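Long-range contacts in hypothetical protein CG14615-PA (Drosophila melanogaster, PDB 1SQH), which is of unknown function in detail but probably acts as an acyltransferase that joins acyl groups to glycine: residues L64-Y69 with S84-I89; T145-R150 with E295-V300. All coordinates share one frame; numbering follows the deposited sequence.

In the fold
From the N terminus, strand 10-12 and the helices 15-29 and 34-51 come first; the chain then runs through 64-69, makes the short helix 76-79 and returns along 84-89. Contact 1 closes that short excursion. Only afterwards does contact 2 open: the chain leaves 145-150, builds the separate four-strand sheet 174-177, 211-216, 222-228 and 234-239 together with several helices, and comes back through 295-300 near its end. The two contacts therefore follow in series and neither encloses the other. They do not touch, their centres lying about 19 Å apart, yet both belong to one mixed sheet, where strands 91-96 and 123-128 stand between strands 82-87 and 289-299.

Contact 1: L64-Y69 with S84-I89; sequences LRKQFY and SLHRDI
Tyr69 lays its ring carbon CE1 3.5 Å from Leu85 CD1, the two side chains crossing at about a right angle, and its OH also passes this methyl. Beside them the backbones of Gln67 and Leu85 form a hydrogen-bonded pair: Gln67 N reaches Leu85 O at 3.0 Å with a nearly straight N-H (164°), and Leu85 N returns to Gln67 O at 2.9 Å. Next comes the non-hydrogen-bonded pair Phe68 and Ser84, where the strands draw close and Ser84 CB approaches Phe68 CD1 at 3.6 Å; the small serine suits a place beside a buried ring. This is an antiparallel beta ladder in the large mixed sheet. Beyond it regular pairing gives way to water 1, which lies between Arg65 O and Arg87 N and accepts from the latter at 2.7 Å. His86, whose CG stands opposite its own N (chi1 172°), brings CD2 to 3.2 Å from Arg65 O and an edge toward Lys66 CG, while NE2 bonds Ser63 O. An alanine in place of Tyr69 takes the ring from Leu85 CD1 and would probably open a gap between Leu85 and Leu115, which both side chains touch. In the outer shell, Leu39 of helix 34-51 packs on Phe68, and Gln42 of that helix binds Lys66 NZ.

Contact 2: T145-R150 with E295-V300; sequences TAIQPR and EWIKLV
Ile147 and Ile297 press their CG2 methyls together at 3.4 Å, tighter than ordinary van der Waals contact, at the closely packed centre of this antiparallel pair. In both residues CG2 lies anti to the backbone N (chi1 -59° and -52° for CG1), which brings the two methyls together where the side chains cross at a slant, and Leu299 CD1 adds a looser touch to Ile147 CG2. Branched aliphatic residues suit this face, which also carries Pro149; its CB lies 3.5 Å from Glu295 OE1. As a proline it has no N-H to give, and none is needed, because it sits in a non-hydrogen-bonded pair with Ile297.

The ladder is carried by the alternate pairs. Gln148 N meets Lys298 O at 2.8 Å, and Lys298 N returns to Gln148 O. Trp296 N binds Arg150 O at 3.0 Å, and Arg150 N answers to Trp296 O.

In contrast to the tight methyl pair, the other face is more polar, and its Gln148 lies in solvent. Gln148 and Lys298 run side by side; NE2 of Gln148 lies 3.4 Å from Lys298 CG, while the lysine's NZ goes on to Gly121 O. Arg150 turns a guanidinium face over Trp296 CB, with NH2 3.6 Å from Trp296 CD1 and the two planes 27° apart; NH2 also forms a salt bridge with Glu196. Next to Val300, water 2 joins Thr145 N to Val300 O.

Helix 129-141 covers the Ile297 face through Val135 and Lys136, the latter salt-bridged to Glu295 OE1, while strand 123-128 continues the sheet beyond 295-299.

Contact 1: L64-Y69 with S84-I89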
loop_
_atom_site.group_PDB
_atom_site.type_symbol
_atom_site.label_atom_id
_atom_site.label_comp_id
_atom_site.label_asym_id
_atom_site.label_seq_id
_atom_site.Cartn_x
_atom_site.Cartn_y
_atom_site.Cartn_z
ATOM N N LEU A 64 -0.769 -6.493 8.977
ATOM C CA LEU A 64 -1.063 -7.297 7.792
ATOM C C LEU A 64 -2.560 -7.647 7.689
ATOM O O LEU A 64 -2.958 -8.516 6.906
ATOM C CB LEU A 64 -0.230 -8.582 7.821
ATOM C CG LEU A 64 1.129 -8.556 7.109
ATOM C CD1 LEU A 64 1.886 -7.294 7.459
ATOM C CD2 LEU A 64 1.935 -9.795 7.484
ATOM N N ARG A 65 -3.386 -6.967 8.481
ATOM C CA ARG A 65 -4.824 -7.211 8.484
ATOM C C ARG A 65 -5.614 -5.959 8.127
ATOM O O ARG A 65 -5.115 -4.842 8.233
ATOM C CB ARG A 65 -5.287 -7.693 9.870
ATOM C CG ARG A 65 -4.387 -8.729 10.556
ATOM C CD ARG A 65 -3.949 -9.811 9.591
ATOM N NE ARG A 65 -4.631 -11.091 9.759
ATOM C CZ ARG A 65 -4.255 -12.036 10.613
ATOM N NH1 ARG A 65 -3.200 -11.851 11.400
ATOM N NH2 ARG A 65 -4.916 -13.181 10.658
ATOM N N LYS A 66 -6.855 -6.154 7.702
ATOM C CA LYS A 66 -7.741 -5.045 7.371
ATOM C C LYS A 66 -9.177 -5.483 7.640
ATOM O O LYS A 66 -9.517 -6.652 7.468
ATOM C CB LYS A 66 -7.613 -4.642 5.895
ATOM C CG LYS A 66 -6.365 -3.848 5.529
ATOM C CD LYS A 66 -6.521 -3.218 4.136
ATOM C CE LYS A 66 -5.261 -2.500 3.681
ATOM N NZ LYS A 66 -4.113 -3.447 3.563
ATOM N N GLN A 67 -10.013 -4.551 8.071
ATOM C CA GLN A 67 -11.413 -4.865 8.325
ATOM C C GLN A 67 -12.247 -4.031 7.359
ATOM O O GLN A 67 -12.267 -2.801 7.426
ATOM C CB GLN A 67 -11.765 -4.548 9.773
ATOM C CG GLN A 67 -11.005 -5.412 10.769
ATOM C CD GLN A 67 -10.700 -4.682 12.064
ATOM O OE1 GLN A 67 -9.826 -3.803 12.107
ATOM N NE2 GLN A 67 -11.416 -5.038 13.125
ATOM N N PHE A 68 -12.915 -4.717 6.443
ATOM C CA PHE A 68 -13.723 -4.048 5.439
ATOM C C PHE A 68 -15.149 -3.829 5.925
ATOM O O PHE A 68 -15.694 -4.659 6.657
ATOM C CB PHE A 68 -13.708 -4.885 4.157
ATOM C CG PHE A 68 -12.345 -4.981 3.516
ATOM C CD1 PHE A 68 -11.880 -3.958 2.685
ATOM C CD2 PHE A 68 -11.514 -6.072 3.767
ATOM C CE1 PHE A 68 -10.607 -4.015 2.115
ATOM C CE2 PHE A 68 -10.238 -6.141 3.203
ATOM C CZ PHE A 68 -9.784 -5.108 2.373
ATOM N N TYR A 69 -15.745 -2.709 5.531
ATOM C CA TYR A 69 -17.114 -2.394 5.937
ATOM C C TYR A 69 -17.923 -1.825 4.780
ATOM O O TYR A 69 -17.368 -1.423 3.766
ATOM C CB TYR A 69 -17.135 -1.341 7.055
ATOM C CG TYR A 69 -16.347 -1.674 8.296
ATOM C CD1 TYR A 69 -14.964 -1.510 8.333
ATOM C CD2 TYR A 69 -16.989 -2.120 9.447
ATOM C CE1 TYR A 69 -14.237 -1.780 9.497
ATOM C CE2 TYR A 69 -16.277 -2.397 10.613
ATOM C CZ TYR A 69 -14.906 -2.222 10.633
ATOM O OH TYR A 69 -14.198 -2.474 11.784
ATOM N N SER A 84 -12.368 0.487 4.515
ATOM C CA SER A 84 -11.520 -0.459 5.225
ATOM C C SER A 84 -10.797 0.278 6.346
ATOM O O SER A 84 -10.513 1.480 6.241
ATOM C CB SER A 84 -10.503 -1.093 4.277
ATOM O OG SER A 84 -9.793 -0.097 3.574
ATOM N N LEU A 85 -10.531 -0.447 7.427
ATOM C CA LEU A 85 -9.828 0.104 8.570
ATOM C C LEU A 85 -8.616 -0.774 8.842
ATOM O O LEU A 85 -8.740 -2.002 8.934
ATOM C CB LEU A 85 -10.754 0.143 9.786
ATOM C CG LEU A 85 -11.906 1.158 9.719
ATOM C CD1 LEU A 85 -12.741 1.065 11.003
ATOM C CD2 LEU A 85 -11.354 2.560 9.558
ATOM N N HIS A 86 -7.455 -0.129 8.937
ATOM C CA HIS A 86 -6.169 -0.786 9.177
ATOM C C HIS A 86 -5.484 -0.231 10.427
ATOM O O HIS A 86 -5.619 0.952 10.761
ATOM C CB HIS A 86 -5.266 -0.600 7.943
ATOM C CG HIS A 86 -3.852 -1.069 8.131
ATOM N ND1 HIS A 86 -2.874 -0.276 8.698
ATOM C CD2 HIS A 86 -3.246 -2.236 7.803
ATOM C CE1 HIS A 86 -1.728 -0.936 8.707
ATOM N NE2 HIS A 86 -1.926 -2.128 8.170
ATOM N N ARG A 87 -4.739 -1.084 11.117
ATOM C CA ARG A 87 -4.054 -0.660 12.325
ATOM C C ARG A 87 -2.576 -1.044 12.375
ATOM O O ARG A 87 -2.207 -2.184 12.077
ATOM C CB ARG A 87 -4.760 -1.251 13.549
ATOM C CG ARG A 87 -4.232 -0.746 14.888
ATOM C CD ARG A 87 -5.344 -0.030 15.639
ATOM N NE ARG A 87 -5.211 1.422 15.635
ATOM C CZ ARG A 87 -6.248 2.259 15.637
ATOM N NH1 ARG A 87 -7.487 1.784 15.630
ATOM N NH2 ARG A 87 -6.052 3.570 15.666
ATOM N N ASP A 88 -1.743 -0.073 12.735
ATOM C CA ASP A 88 -0.310 -0.279 12.916
ATOM C C ASP A 88 0.115 0.716 14.004
ATOM O O ASP A 88 0.051 0.404 15.189
ATOM C CB ASP A 88 0.475 -0.031 11.626
ATOM C CG ASP A 88 1.929 -0.453 11.758
ATOM O OD1 ASP A 88 2.303 -0.863 12.877
ATOM O OD2 ASP A 88 2.694 -0.384 10.771
ATOM N N ILE A 89 0.547 1.908 13.605
ATOM C CA ILE A 89 0.910 2.932 14.579
ATOM C C ILE A 89 -0.361 3.743 14.805
ATOM O O ILE A 89 -0.767 3.981 15.942
ATOM C CB ILE A 89 1.998 3.876 14.058
ATOM C CG1 ILE A 89 3.331 3.130 13.946
ATOM C CG2 ILE A 89 2.145 5.067 15.005
ATOM C CD1 ILE A 89 4.479 4.030 13.514
HETATM O O HOH W 1 -4.670 -3.702 10.583
#

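Contact 2: T145-R150 with E295-V300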
loop_
_atom_site.group_PDB
_atom_site.type_symbol
_atom_site.label_atom_id
_atom_site.label_comp_id
_atom_site.label_asym_id
_atom_site.label_seq_id
_atom_site.Cartn_x
_atom_site.Cartn_y
_atom_site.Cartn_z
ATOM N N THR A 145 -7.482 20.310 13.201
ATOM C CA THR A 145 -7.001 21.681 13.068
ATOM C C THR A 145 -5.789 21.814 12.159
ATOM O O THR A 145 -5.382 22.925 11.809
ATOM C CB THR A 145 -6.646 22.267 14.445
ATOM O OG1 THR A 145 -5.553 21.535 15.013
ATOM C CG2 THR A 145 -7.845 22.165 15.374
ATOM N N ALA A 146 -5.221 20.678 11.772
ATOM C CA ALA A 146 -4.056 20.663 10.898
ATOM C C ALA A 146 -3.997 19.351 10.119
ATOM O O ALA A 146 -4.090 18.260 10.693
ATOM C CB ALA A 146 -2.789 20.849 11.714
ATOM N N ILE A 147 -3.840 19.477 8.805
ATOM C CA ILE A 147 -3.778 18.329 7.912
ATOM C C ILE A 147 -2.503 18.357 7.068
ATOM O O ILE A 147 -2.019 19.427 6.695
ATOM C CB ILE A 147 -5.005 18.317 6.976
ATOM C CG1 ILE A 147 -6.292 18.258 7.810
ATOM C CG2 ILE A 147 -4.917 17.140 6.022
ATOM C CD1 ILE A 147 -7.561 18.449 7.008
ATOM N N GLN A 148 -1.963 17.175 6.778
ATOM C CA GLN A 148 -0.745 17.045 5.972
ATOM C C GLN A 148 -1.030 16.143 4.769
ATOM O O GLN A 148 -0.848 14.929 4.832
ATOM C CB GLN A 148 0.385 16.435 6.812
ATOM C CG GLN A 148 0.831 17.296 7.981
ATOM C CD GLN A 148 1.610 16.517 9.034
ATOM O OE1 GLN A 148 2.134 17.099 9.984
ATOM N NE2 GLN A 148 1.678 15.198 8.876
ATOM N N PRO A 149 -1.495 16.727 3.663
ATOM C CA PRO A 149 -1.788 15.917 2.481
ATOM C C PRO A 149 -0.600 15.862 1.526
ATOM O O PRO A 149 0.238 16.767 1.521
ATOM C CB PRO A 149 -2.981 16.648 1.870
ATOM C CG PRO A 149 -2.608 18.080 2.102
ATOM C CD PRO A 149 -2.047 18.089 3.520
ATOM N N ARG A 150 -0.517 14.801 0.730
ATOM C CA ARG A 150 0.557 14.685 -0.252
ATOM C C ARG A 150 0.075 13.895 -1.453
ATOM O O ARG A 150 -0.631 12.899 -1.313
ATOM C CB ARG A 150 1.805 14.024 0.349
ATOM C CG ARG A 150 1.604 12.617 0.877
ATOM C CD ARG A 150 2.846 12.155 1.625
ATOM N NE ARG A 150 2.536 11.116 2.606
ATOM C CZ ARG A 150 2.566 9.812 2.354
ATOM N NH1 ARG A 150 2.898 9.376 1.144
ATOM N NH2 ARG A 150 2.271 8.952 3.319
ATOM N N GLU A 295 -4.296 10.945 -3.206
ATOM C CA GLU A 295 -3.694 11.659 -2.094
ATOM C C GLU A 295 -3.650 10.785 -0.851
ATOM O O GLU A 295 -4.475 9.892 -0.666
ATOM C CB GLU A 295 -4.454 12.964 -1.788
ATOM C CG GLU A 295 -3.929 14.179 -2.546
ATOM C CD GLU A 295 -4.661 15.469 -2.198
ATOM O OE1 GLU A 295 -4.850 15.754 -0.999
ATOM O OE2 GLU A 295 -5.041 16.211 -3.124
ATOM N N TRP A 296 -2.631 11.019 -0.036
ATOM C CA TRP A 296 -2.478 10.333 1.235
ATOM C C TRP A 296 -2.692 11.503 2.190
ATOM O O TRP A 296 -1.905 12.451 2.209
ATOM C CB TRP A 296 -1.076 9.766 1.375
ATOM C CG TRP A 296 -1.034 8.268 1.324
ATOM C CD1 TRP A 296 -0.805 7.420 2.371
ATOM C CD2 TRP A 296 -1.214 7.439 0.165
ATOM N NE1 TRP A 296 -0.828 6.114 1.938
ATOM C CE2 TRP A 296 -1.077 6.097 0.589
ATOM C CE3 TRP A 296 -1.478 7.699 -1.189
ATOM C CZ2 TRP A 296 -1.193 5.011 -0.301
ATOM C CZ3 TRP A 296 -1.595 6.611 -2.077
ATOM C CH2 TRP A 296 -1.449 5.288 -1.621
ATOM N N ILE A 297 -3.776 11.460 2.952
ATOM C CA ILE A 297 -4.076 12.559 3.852
ATOM C C ILE A 297 -3.844 12.201 5.308
ATOM O O ILE A 297 -4.624 11.459 5.908
ATOM C CB ILE A 297 -5.527 13.016 3.676
ATOM C CG1 ILE A 297 -5.799 13.300 2.190
ATOM C CG2 ILE A 297 -5.778 14.251 4.507
ATOM C CD1 ILE A 297 -7.219 13.748 1.880
ATOM N N LYS A 298 -2.758 12.722 5.866
ATOM C CA LYS A 298 -2.428 12.471 7.261
ATOM C C LYS A 298 -3.069 13.552 8.129
ATOM O O LYS A 298 -2.769 14.740 7.977
ATOM C CB LYS A 298 -0.907 12.477 7.437
ATOM C CG LYS A 298 -0.411 12.461 8.874
ATOM C CD LYS A 298 -0.872 11.235 9.645
ATOM C CE LYS A 298 -0.262 11.238 11.044
ATOM N NZ LYS A 298 -0.873 10.235 11.959
ATOM N N LEU A 299 -3.969 13.132 9.015
ATOM C CA LEU A 299 -4.645 14.046 9.938
ATOM C C LEU A 299 -3.802 14.152 11.208
ATOM O O LEU A 299 -3.415 13.132 11.780
ATOM C CB LEU A 299 -6.036 13.507 10.289
ATOM C CG LEU A 299 -7.225 13.836 9.376
ATOM C CD1 LEU A 299 -6.815 13.777 7.929
ATOM C CD2 LEU A 299 -8.364 12.870 9.660
ATOM N N VAL A 300 -3.498 15.373 11.644
ATOM C CA VAL A 300 -2.692 15.548 12.858
ATOM C C VAL A 300 -3.564 15.414 14.105
ATOM O O VAL A 300 -4.656 15.982 14.177
ATOM C CB VAL A 300 -1.978 16.930 12.891
ATOM C CG1 VAL A 300 -1.382 17.245 11.525
ATOM C CG2 VAL A 300 -2.944 18.018 13.330
HETATM O O HOH W 2 -5.746 18.379 14.576
#